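Local coordinates for protein L-lysine 6-monooxygenase involved in desferrioxamine biosynthesis (Erwinia amylovora CFBP1430, PDB 5O8P) that probably hydroxylates a terminal amine of cadaverine in desferrioxamine siderophore biosynthesis, as an FAD- and NADPH-dependent flavoprotein monooxygenase, at residues F176-S180 with L336-Y342; T48-L52 with S179-L183; Y182-K186 with I207-L211. One frame throughout, in Å; residues are numbered along the deposited sequence.

Interaction 1: residues F176-S180 with L336-Y342; sequences FVHSS and LVMATGY. With FAD (flavin-adenine dinucleotide), chain C.
Met338 lays its terminal methyl over the middle of the Phe176 ring, a Met-aromatic contact in which CE lies 3.7 Å from the ring centroid, almost on the ring normal, and SD stands farther above the face. The methionine side chain leaves with CG anti to the backbone N (chi1 -157°) and then bends at both following bonds, a curl that an unbranched thioether makes easily. Nearer the backbone, Phe176 CD1 rests 3.7 Å from Met338 CB, and Phe176 CB meets Leu336 CB at 3.9 Å. Val177 N donates to Leu336 O (3.0 Å) and Met338 N to Val177 O (2.8 Å), joining strands 177-178 and 335-338 side by side in a five-stranded parallel sheet, consistent with a Rossmann-type NADP domain. The beta-branched Val177 and Val337 share one face of the sheet; His178 and Met338 take the other. At the C-terminal end of strand 177-178 the imidazole of His178 is fixed at both nitrogens: NE2 donates in the ring plane to Gly341 O (3.0 Å), while ND1 is hydrogen-bonded to Ser180 OG and accepts from Ser180 N. Met338 O lies over one imidazole face. The imidazole edge points at the face of Tyr342, a T-shaped pair with planes at 85°, and Tyr342 CE1 packs on C8M of the flavin. Gly341, at a positive phi suited to glycine, shares a bridging water through its N with Ser179 OG.

Interaction 2: residues T48-L52 with S179-L183; sequences TGMML and SSEYL
Gly49 and Leu183 meet in a loop-to-helix contact, where the loop between strands 35-38 and 56-57 presses backbone first on the turn leading from strand 177-178 into helix 182-190. Its one direct hydrogen bond runs from Leu183 N to Gly49 O, 2.9 Å long, with the donor in the carbonyl plane on a lone pair. Gly49 suits its place because a bare alpha carbon lets the two chains come together: Gly49 CA approaches Ser180 O at 3.2 Å in a CA-H...O contact, in the direction a side chain would otherwise fill. The turn itself is closed by Tyr182 N donating to Ser179 O.

Leu183 wraps the same carbonyl from the side. Its CB and CG lie beside Gly49 O, CD1 reaches 3.5 Å from Met51 O and also faces Thr48 O, and CD2 meets Leu52 CD2 at 3.5 Å. That same Leu52 methyl reaches the edge of the Tyr182 ring, in its plane, Leu52 CD2 to Tyr182 CE2 3.7 Å, the leucine crossing the tyrosine at about a right angle. Met50 starts away from the turn, yet it bends at chi2 (-51°) and chi3 (-51°) and brings SD to 3.5 Å from Ser179 O; the flexible, unbranched chain makes this doubling back easy. Met50 also touches FAD and lies close to the NADP(+)-binding Arg100 and Ser203, so the loop contributes Met50 to the FAD pocket.

Around the contact, Met50 packs on Glu206 and Ile207 of helix 202-213 and Met51 on Lys101 and Asn104 of helix 100-113, while Ser179 is hydrogen-bonded through its backbone to Met338 of strand 335-338.

Interaction 3: residues Y182-K186 with I207-L211; sequences YLLNK and IYYDL
Tyr182 spans the gap to Ile207, Asp210 and Leu211 with its whole side chain. CB touches Ile207 CD1 at 3.9 Å. With CG anti to the backbone N (chi1 167°), the ring is carried toward helix 202-213, and Ile207 CG1 lies over one of its faces, 3.9 Å from the centroid in a CH-pi contact; CE1 meets Ile207 CG2. The opposite face is lined toward its rim by Lys186 CB, one helical turn on, so the ring is sandwiched between aliphatic groups. Helices 182-190 and 202-213 flank the parallel sheet here, successive crossover helices of a Rossmann-type βαβ arrangement. The two short segments run 23° from parallel with axes 12.5 Å apart, a separation that long side chains bridge. Ile207 and Leu211 in turn rest on Val197 and Ile195 of strand 194-198. At its tip Tyr182 OH passes Leu211 CD2 at 3.4 Å and donates to Asp210 OD2 (2.6 Å) on the anti lone pair. That oxygen is gripped by two donors, which probably stabilises the carboxylate's charge: Lys186, extended beyond CG, brings NZ to it in a salt bridge, Lys186 NZ to Asp210 OD2 measuring 2.8 Å, from the syn side and 30° out of the carboxylate plane.

In the fold
Along the chain, the loop at 48-52 comes first and waits about 130 residues for its partner 179-183, closing interaction 2. Segment 176-180, which carries strand 177-178 and the start of that turn, opens interaction 1, which is completed only at 336-342, so the two spans cross, sharing Ser179 and Ser180. Helix 182-190, on which interaction 2 ends, begins interaction 3, whose short span to 207-211 falls wholly within that of interaction 1. Ile207 is the common meeting point: its CD1 touches Met50 SD, Val337 CG1 and Ser179 CB. Together the three contacts tie an FAD-side loop, the edge of the parallel sheet and two covering helices into one packed unit.

Interaction 1: residues F176-S180 with L336-Y342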
loop_
_atom_site.group_PDB
_atom_site.type_symbol
_atom_site.label_atom_id
_atom_site.label_comp_id
_atom_site.label_asym_id
_atom_site.label_seq_id
_atom_site.Cartn_x
_atom_site.Cartn_y
_atom_site.Cartn_z
ATOM N N PHE B 176 12.984 5.894 37.230
ATOM C CA PHE B 176 12.311 5.630 35.964
ATOM C C PHE B 176 12.182 6.905 35.135
ATOM O O PHE B 176 12.384 7.992 35.634
ATOM C CB PHE B 176 10.971 4.913 36.173
ATOM C CG PHE B 176 9.864 5.781 36.693
ATOM C CD1 PHE B 176 9.167 6.639 35.836
ATOM C CD2 PHE B 176 9.460 5.684 38.014
ATOM C CE1 PHE B 176 8.120 7.414 36.306
ATOM C CE2 PHE B 176 8.415 6.455 38.482
ATOM C CZ PHE B 176 7.738 7.323 37.628
ATOM N N VAL B 177 11.858 6.737 33.858
ATOM C CA VAL B 177 11.721 7.825 32.896
ATOM C C VAL B 177 10.314 7.791 32.310
ATOM O O VAL B 177 9.913 6.760 31.784
ATOM C CB VAL B 177 12.716 7.606 31.739
ATOM C CG1 VAL B 177 12.504 8.616 30.618
ATOM C CG2 VAL B 177 14.146 7.643 32.229
ATOM N N HIS B 178 9.576 8.894 32.387
ATOM C CA HIS B 178 8.290 8.998 31.699
ATOM C C HIS B 178 8.555 9.179 30.198
ATOM O O HIS B 178 9.634 9.675 29.804
ATOM C CB HIS B 178 7.490 10.176 32.247
ATOM C CG HIS B 178 6.074 10.217 31.784
ATOM N ND1 HIS B 178 5.686 10.869 30.633
ATOM C CD2 HIS B 178 4.947 9.691 32.314
ATOM C CE1 HIS B 178 4.381 10.738 30.470
ATOM N NE2 HIS B 178 3.907 10.033 31.480
ATOM N N SER B 179 7.597 8.776 29.360
ATOM C CA SER B 179 7.792 8.874 27.915
ATOM C C SER B 179 8.220 10.282 27.493
ATOM O O SER B 179 9.110 10.453 26.673
ATOM C CB SER B 179 6.521 8.477 27.179
ATOM O OG SER B 179 5.453 9.344 27.515
ATOM N N SER B 180 7.585 11.292 28.091
ATOM C CA SER B 180 7.889 12.712 27.853
ATOM C C SER B 180 9.344 13.127 28.075
ATOM O O SER B 180 9.776 14.127 27.512
ATOM C CB SER B 180 7.003 13.580 28.734
ATOM O OG SER B 180 6.995 13.087 30.048
ATOM N N LEU B 336 13.442 1.543 33.229
ATOM C CA LEU B 336 11.992 1.495 33.215
ATOM C C LEU B 336 11.476 2.747 32.525
ATOM O O LEU B 336 11.697 3.845 32.998
ATOM C CB LEU B 336 11.471 1.409 34.641
ATOM C CG LEU B 336 9.962 1.402 34.856
ATOM C CD1 LEU B 336 9.338 0.250 34.100
ATOM C CD2 LEU B 336 9.639 1.287 36.338
ATOM N N VAL B 337 10.826 2.580 31.380
ATOM C CA VAL B 337 10.184 3.685 30.685
ATOM C C VAL B 337 8.700 3.606 30.989
ATOM O O VAL B 337 8.041 2.653 30.608
ATOM C CB VAL B 337 10.421 3.624 29.174
ATOM C CG1 VAL B 337 9.604 4.688 28.462
ATOM C CG2 VAL B 337 11.893 3.796 28.864
ATOM N N MET B 338 8.190 4.613 31.683
ATOM C CA MET B 338 6.785 4.686 32.048
ATOM C C MET B 338 6.011 5.476 30.970
ATOM O O MET B 338 5.876 6.698 31.039
ATOM C CB MET B 338 6.677 5.333 33.427
ATOM C CG MET B 338 5.403 5.004 34.163
ATOM S SD MET B 338 5.466 3.381 34.933
ATOM C CE MET B 338 6.590 3.698 36.294
ATOM N N ALA B 339 5.523 4.765 29.956
ATOM C CA ALA B 339 4.744 5.358 28.854
ATOM C C ALA B 339 3.257 5.258 29.160
ATOM O O ALA B 339 2.476 4.698 28.394
ATOM C CB ALA B 339 5.082 4.663 27.539
ATOM N N THR B 340 2.876 5.833 30.286
ATOM C CA THR B 340 1.533 5.710 30.815
ATOM C C THR B 340 0.661 6.935 30.482
ATOM O O THR B 340 -0.440 7.097 31.034
ATOM C CB THR B 340 1.617 5.489 32.331
ATOM O OG1 THR B 340 2.509 6.458 32.908
ATOM C CG2 THR B 340 2.147 4.082 32.614
ATOM N N GLY B 341 1.152 7.793 29.585
ATOM C CA GLY B 341 0.366 8.904 29.078
ATOM C C GLY B 341 0.159 10.040 30.065
ATOM O O GLY B 341 0.965 10.234 30.975
ATOM N N TYR B 342 -0.947 10.765 29.872
ATOM C CA TYR B 342 -1.217 12.048 30.514
ATOM C C TYR B 342 -2.609 12.060 31.159
ATOM O O TYR B 342 -3.490 11.326 30.752
ATOM C CB TYR B 342 -1.138 13.160 29.461
ATOM C CG TYR B 342 0.242 13.367 28.867
ATOM C CD1 TYR B 342 0.795 12.470 27.958
ATOM C CD2 TYR B 342 0.983 14.495 29.197
ATOM C CE1 TYR B 342 2.058 12.673 27.429
ATOM C CE2 TYR B 342 2.238 14.725 28.650
ATOM C CZ TYR B 342 2.779 13.810 27.767
ATOM O OH TYR B 342 4.036 14.029 27.231
HETATM P PA FAD C . -0.038 21.477 25.464
HETATM O O1A FAD C . 1.299 21.193 24.806
HETATM O O2A FAD C . -0.396 20.769 26.749
HETATM O O5B FAD C . -0.071 23.076 25.688
HETATM C C5B FAD C . -0.264 23.671 26.967
HETATM C C4B FAD C . 0.581 24.922 27.179
HETATM O O4B FAD C . 0.029 25.688 28.260
HETATM C C3B FAD C . 2.019 24.598 27.571
HETATM O O3B FAD C . 2.906 25.395 26.775
HETATM C C2B FAD C . 2.088 24.906 29.067
HETATM O O2B FAD C . 3.369 25.359 29.514
HETATM C C1B FAD C . 1.054 26.006 29.213
HETATM N N9A FAD C . 0.526 26.235 30.585
HETATM C C8A FAD C . 0.017 25.342 31.459
HETATM N N7A FAD C . -0.359 25.965 32.611
HETATM C C5A FAD C . -0.090 27.281 32.478
HETATM C C6A FAD C . -0.228 28.515 33.300
HETATM N N6A FAD C . -0.751 28.470 34.549
HETATM N N1A FAD C . 0.184 29.693 32.761
HETATM C C2A FAD C . 0.710 29.769 31.520
HETATM N N3A FAD C . 0.870 28.691 30.729
HETATM C C4A FAD C . 0.494 27.449 31.139
HETATM N N1 FAD C . -2.786 14.305 18.659
HETATM C C2 FAD C . -3.027 14.246 17.323
HETATM O O2 FAD C . -4.174 14.541 16.918
HETATM N N3 FAD C . -2.075 13.891 16.432
HETATM C C4 FAD C . -0.827 13.565 16.814
HETATM O O4 FAD C . 0.031 13.235 15.973
HETATM C C4X FAD C . -0.483 13.605 18.258
HETATM N N5 FAD C . 0.752 13.294 18.707
HETATM C C5X FAD C . 1.032 13.337 20.031
HETATM C C6 FAD C . 2.323 13.004 20.436
HETATM C C7 FAD C . 2.686 13.027 21.780
HETATM C C7M FAD C . 4.089 12.658 22.194
HETATM C C8 FAD C . 1.668 13.417 22.799
HETATM C C8M FAD C . 2.035 13.450 24.258
HETATM C C9 FAD C . 0.372 13.750 22.404
HETATM C C9A FAD C . -0.009 13.732 21.049
HETATM N N10 FAD C . -1.328 14.071 20.594
HETATM C C10 FAD C . -1.574 14.004 19.193
HETATM C "C1'" FAD C . -2.438 14.485 21.495
HETATM C "C2'" FAD C . -2.556 16.021 21.628
HETATM O "O2'" FAD C . -2.488 16.646 20.330
HETATM C "C3'" FAD C . -1.501 16.649 22.558
HETATM O "O3'" FAD C . -1.623 16.118 23.887
HETATM C "C4'" FAD C . -1.589 18.179 22.636
HETATM O "O4'" FAD C . -0.306 18.714 22.978
HETATM C "C5'" FAD C . -2.611 18.663 23.661
HETATM O "O5'" FAD C . -3.021 19.989 23.321
HETATM P P FAD C . -2.789 21.200 24.342
HETATM O O1P FAD C . -3.258 22.474 23.670
HETATM O O2P FAD C . -3.444 20.732 25.611
HETATM O O3P FAD C . -1.161 21.149 24.331
HETATM O O HOH W 1 3.088 7.970 27.562
#

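Interaction 2: residues T48-L52 with S179-L183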
loop_
_atom_site.group_PDB
_atom_site.type_symbol
_atom_site.label_atom_id
_atom_site.label_comp_id
_atom_site.label_asym_id
_atom_site.label_seq_id
_atom_site.Cartn_x
_atom_site.Cartn_y
_atom_site.Cartn_z
ATOM N N THR B 48 8.905 17.461 22.957
ATOM C CA THR B 48 10.270 17.262 22.422
ATOM C C THR B 48 11.006 16.041 22.980
ATOM O O THR B 48 12.018 15.617 22.405
ATOM C CB THR B 48 11.171 18.499 22.646
ATOM O OG1 THR B 48 11.263 18.781 24.048
ATOM C CG2 THR B 48 10.619 19.709 21.903
ATOM N N GLY B 49 10.505 15.479 24.079
ATOM C CA GLY B 49 11.013 14.195 24.585
ATOM C C GLY B 49 10.670 12.994 23.713
ATOM O O GLY B 49 11.350 11.987 23.757
ATOM N N MET B 50 9.594 13.107 22.943
ATOM C CA MET B 50 9.112 12.079 22.020
ATOM C C MET B 50 9.352 12.424 20.554
ATOM O O MET B 50 8.779 11.771 19.678
ATOM C CB MET B 50 7.603 11.886 22.248
ATOM C CG MET B 50 7.232 11.055 23.461
ATOM S SD MET B 50 8.100 9.488 23.502
ATOM C CE MET B 50 7.797 8.834 21.862
ATOM N N MET B 51 10.200 13.408 20.282
ATOM C CA MET B 51 10.352 13.896 18.921
ATOM C C MET B 51 11.471 13.145 18.220
ATOM O O MET B 51 12.544 13.693 17.975
ATOM C CB MET B 51 10.595 15.404 18.910
ATOM C CG MET B 51 10.589 16.028 17.526
ATOM S SD MET B 51 10.325 17.791 17.691
ATOM C CE MET B 51 11.992 18.420 17.925
ATOM N N LEU B 52 11.184 11.887 17.917
ATOM C CA LEU B 52 12.116 10.972 17.296
ATOM C C LEU B 52 12.162 11.295 15.808
ATOM O O LEU B 52 11.137 11.677 15.223
ATOM C CB LEU B 52 11.637 9.523 17.470
ATOM C CG LEU B 52 11.373 9.016 18.886
ATOM C CD1 LEU B 52 10.630 7.684 18.895
ATOM C CD2 LEU B 52 12.685 8.851 19.616
ATOM N N SER B 179 7.597 8.776 29.360
ATOM C CA SER B 179 7.792 8.874 27.915
ATOM C C SER B 179 8.220 10.282 27.493
ATOM O O SER B 179 9.110 10.453 26.673
ATOM C CB SER B 179 6.521 8.477 27.179
ATOM O OG SER B 179 5.453 9.344 27.515
ATOM N N SER B 180 7.585 11.292 28.091
ATOM C CA SER B 180 7.889 12.712 27.853
ATOM C C SER B 180 9.344 13.127 28.075
ATOM O O SER B 180 9.776 14.127 27.512
ATOM C CB SER B 180 7.003 13.580 28.734
ATOM O OG SER B 180 6.995 13.087 30.048
ATOM N N GLU B 181 10.079 12.387 28.908
ATOM C CA GLU B 181 11.487 12.653 29.152
ATOM C C GLU B 181 12.404 11.631 28.453
ATOM O O GLU B 181 13.575 11.461 28.848
ATOM C CB GLU B 181 11.727 12.595 30.655
ATOM C CG GLU B 181 10.776 13.412 31.520
ATOM C CD GLU B 181 11.001 13.123 33.012
ATOM O OE1 GLU B 181 12.065 13.515 33.566
ATOM O OE2 GLU B 181 10.122 12.475 33.633
ATOM N N TYR B 182 11.884 10.924 27.445
ATOM C CA TYR B 182 12.588 9.782 26.862
ATOM C C TYR B 182 13.869 10.193 26.140
ATOM O O TYR B 182 14.933 9.661 26.433
ATOM C CB TYR B 182 11.691 8.982 25.895
ATOM C CG TYR B 182 12.454 7.994 25.032
ATOM C CD1 TYR B 182 13.070 6.877 25.604
ATOM C CD2 TYR B 182 12.570 8.181 23.657
ATOM C CE1 TYR B 182 13.788 5.984 24.822
ATOM C CE2 TYR B 182 13.265 7.274 22.861
ATOM C CZ TYR B 182 13.873 6.176 23.444
ATOM O OH TYR B 182 14.588 5.265 22.684
ATOM N N LEU B 183 13.771 11.116 25.194
ATOM C CA LEU B 183 14.948 11.470 24.406
ATOM C C LEU B 183 16.121 11.951 25.250
ATOM O O LEU B 183 17.253 11.632 24.918
ATOM C CB LEU B 183 14.627 12.489 23.309
ATOM C CG LEU B 183 14.201 11.944 21.931
ATOM C CD1 LEU B 183 14.338 13.075 20.917
ATOM C CD2 LEU B 183 14.984 10.716 21.457
#

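Interaction 3: residues Y182-K186 with I207-L211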
loop_
_atom_site.group_PDB
_atom_site.type_symbol
_atom_site.label_atom_id
_atom_site.label_comp_id
_atom_site.label_asym_id
_atom_site.label_seq_id
_atom_site.Cartn_x
_atom_site.Cartn_y
_atom_site.Cartn_z
ATOM N N TYR B 182 11.884 10.924 27.445
ATOM C CA TYR B 182 12.588 9.782 26.862
ATOM C C TYR B 182 13.869 10.193 26.140
ATOM O O TYR B 182 14.933 9.661 26.433
ATOM C CB TYR B 182 11.691 8.982 25.895
ATOM C CG TYR B 182 12.454 7.994 25.032
ATOM C CD1 TYR B 182 13.070 6.877 25.604
ATOM C CD2 TYR B 182 12.570 8.181 23.657
ATOM C CE1 TYR B 182 13.788 5.984 24.822
ATOM C CE2 TYR B 182 13.265 7.274 22.861
ATOM C CZ TYR B 182 13.873 6.176 23.444
ATOM O OH TYR B 182 14.588 5.265 22.684
ATOM N N LEU B 183 13.771 11.116 25.194
ATOM C CA LEU B 183 14.948 11.470 24.406
ATOM C C LEU B 183 16.121 11.951 25.250
ATOM O O LEU B 183 17.253 11.632 24.918
ATOM C CB LEU B 183 14.627 12.489 23.309
ATOM C CG LEU B 183 14.201 11.944 21.931
ATOM C CD1 LEU B 183 14.338 13.075 20.917
ATOM C CD2 LEU B 183 14.984 10.716 21.457
ATOM N N LEU B 184 15.850 12.654 26.341
ATOM C CA LEU B 184 16.912 13.118 27.260
ATOM C C LEU B 184 17.607 11.966 27.988
ATOM O O LEU B 184 18.805 12.035 28.249
ATOM C CB LEU B 184 16.365 14.070 28.330
ATOM C CG LEU B 184 15.443 15.254 27.995
ATOM C CD1 LEU B 184 15.038 15.959 29.295
ATOM C CD2 LEU B 184 16.066 16.219 26.985
ATOM N N ASN B 185 16.850 10.922 28.324
ATOM C CA ASN B 185 17.371 9.774 29.077
ATOM C C ASN B 185 17.715 8.536 28.225
ATOM O O ASN B 185 18.070 7.495 28.772
ATOM C CB ASN B 185 16.363 9.384 30.151
ATOM C CG ASN B 185 16.195 10.460 31.202
ATOM O OD1 ASN B 185 16.789 10.388 32.282
ATOM N ND2 ASN B 185 15.395 11.465 30.894
ATOM N N LYS B 186 17.626 8.646 26.904
ATOM C CA LYS B 186 17.794 7.493 26.027
ATOM C C LYS B 186 19.195 6.911 26.129
ATOM O O LYS B 186 19.373 5.692 26.289
ATOM C CB LYS B 186 17.516 7.875 24.577
ATOM C CG LYS B 186 17.608 6.706 23.608
ATOM C CD LYS B 186 17.360 7.152 22.193
ATOM C CE LYS B 186 17.781 6.076 21.225
ATOM N NZ LYS B 186 17.554 6.581 19.850
ATOM N N ILE B 207 8.664 4.245 21.284
ATOM C CA ILE B 207 9.832 4.017 22.113
ATOM C C ILE B 207 10.311 2.590 21.953
ATOM O O ILE B 207 11.490 2.381 21.713
ATOM C CB ILE B 207 9.549 4.330 23.607
ATOM C CG1 ILE B 207 9.468 5.835 23.796
ATOM C CG2 ILE B 207 10.611 3.740 24.533
ATOM C CD1 ILE B 207 8.969 6.273 25.154
ATOM N N TYR B 208 9.404 1.620 22.084
ATOM C CA TYR B 208 9.773 0.210 21.934
ATOM C C TYR B 208 10.459 -0.059 20.596
ATOM O O TYR B 208 11.482 -0.727 20.543
ATOM C CB TYR B 208 8.572 -0.722 22.104
ATOM C CG TYR B 208 9.000 -2.155 22.275
ATOM C CD1 TYR B 208 9.158 -2.989 21.172
ATOM C CD2 TYR B 208 9.284 -2.666 23.540
ATOM C CE1 TYR B 208 9.552 -4.305 21.321
ATOM C CE2 TYR B 208 9.698 -3.979 23.708
ATOM C CZ TYR B 208 9.828 -4.802 22.601
ATOM O OH TYR B 208 10.233 -6.110 22.783
ATOM N N TYR B 209 9.900 0.481 19.529
ATOM C CA TYR B 209 10.510 0.377 18.215
ATOM C C TYR B 209 11.893 1.034 18.162
ATOM O O TYR B 209 12.822 0.495 17.559
ATOM C CB TYR B 209 9.583 0.983 17.149
ATOM C CG TYR B 209 10.062 0.720 15.750
ATOM C CD1 TYR B 209 9.798 -0.490 15.117
ATOM C CD2 TYR B 209 10.811 1.665 15.071
ATOM C CE1 TYR B 209 10.253 -0.739 13.838
ATOM C CE2 TYR B 209 11.266 1.424 13.791
ATOM C CZ TYR B 209 10.986 0.217 13.188
ATOM O OH TYR B 209 11.429 -0.011 11.923
ATOM N N ASP B 210 12.016 2.204 18.786
ATOM C CA ASP B 210 13.271 2.963 18.787
ATOM C C ASP B 210 14.381 2.152 19.448
ATOM O O ASP B 210 15.473 2.044 18.901
ATOM C CB ASP B 210 13.086 4.298 19.525
ATOM C CG ASP B 210 14.147 5.325 19.176
ATOM O OD1 ASP B 210 14.246 5.686 17.987
ATOM O OD2 ASP B 210 14.835 5.811 20.104
ATOM N N LEU B 211 14.071 1.576 20.611
ATOM C CA LEU B 211 15.019 0.762 21.368
ATOM C C LEU B 211 15.313 -0.569 20.684
ATOM O O LEU B 211 16.460 -1.013 20.686
ATOM C CB LEU B 211 14.520 0.521 22.808
ATOM C CG LEU B 211 14.410 1.779 23.683
ATOM C CD1 LEU B 211 13.684 1.478 24.989
ATOM C CD2 LEU B 211 15.779 2.359 23.958
#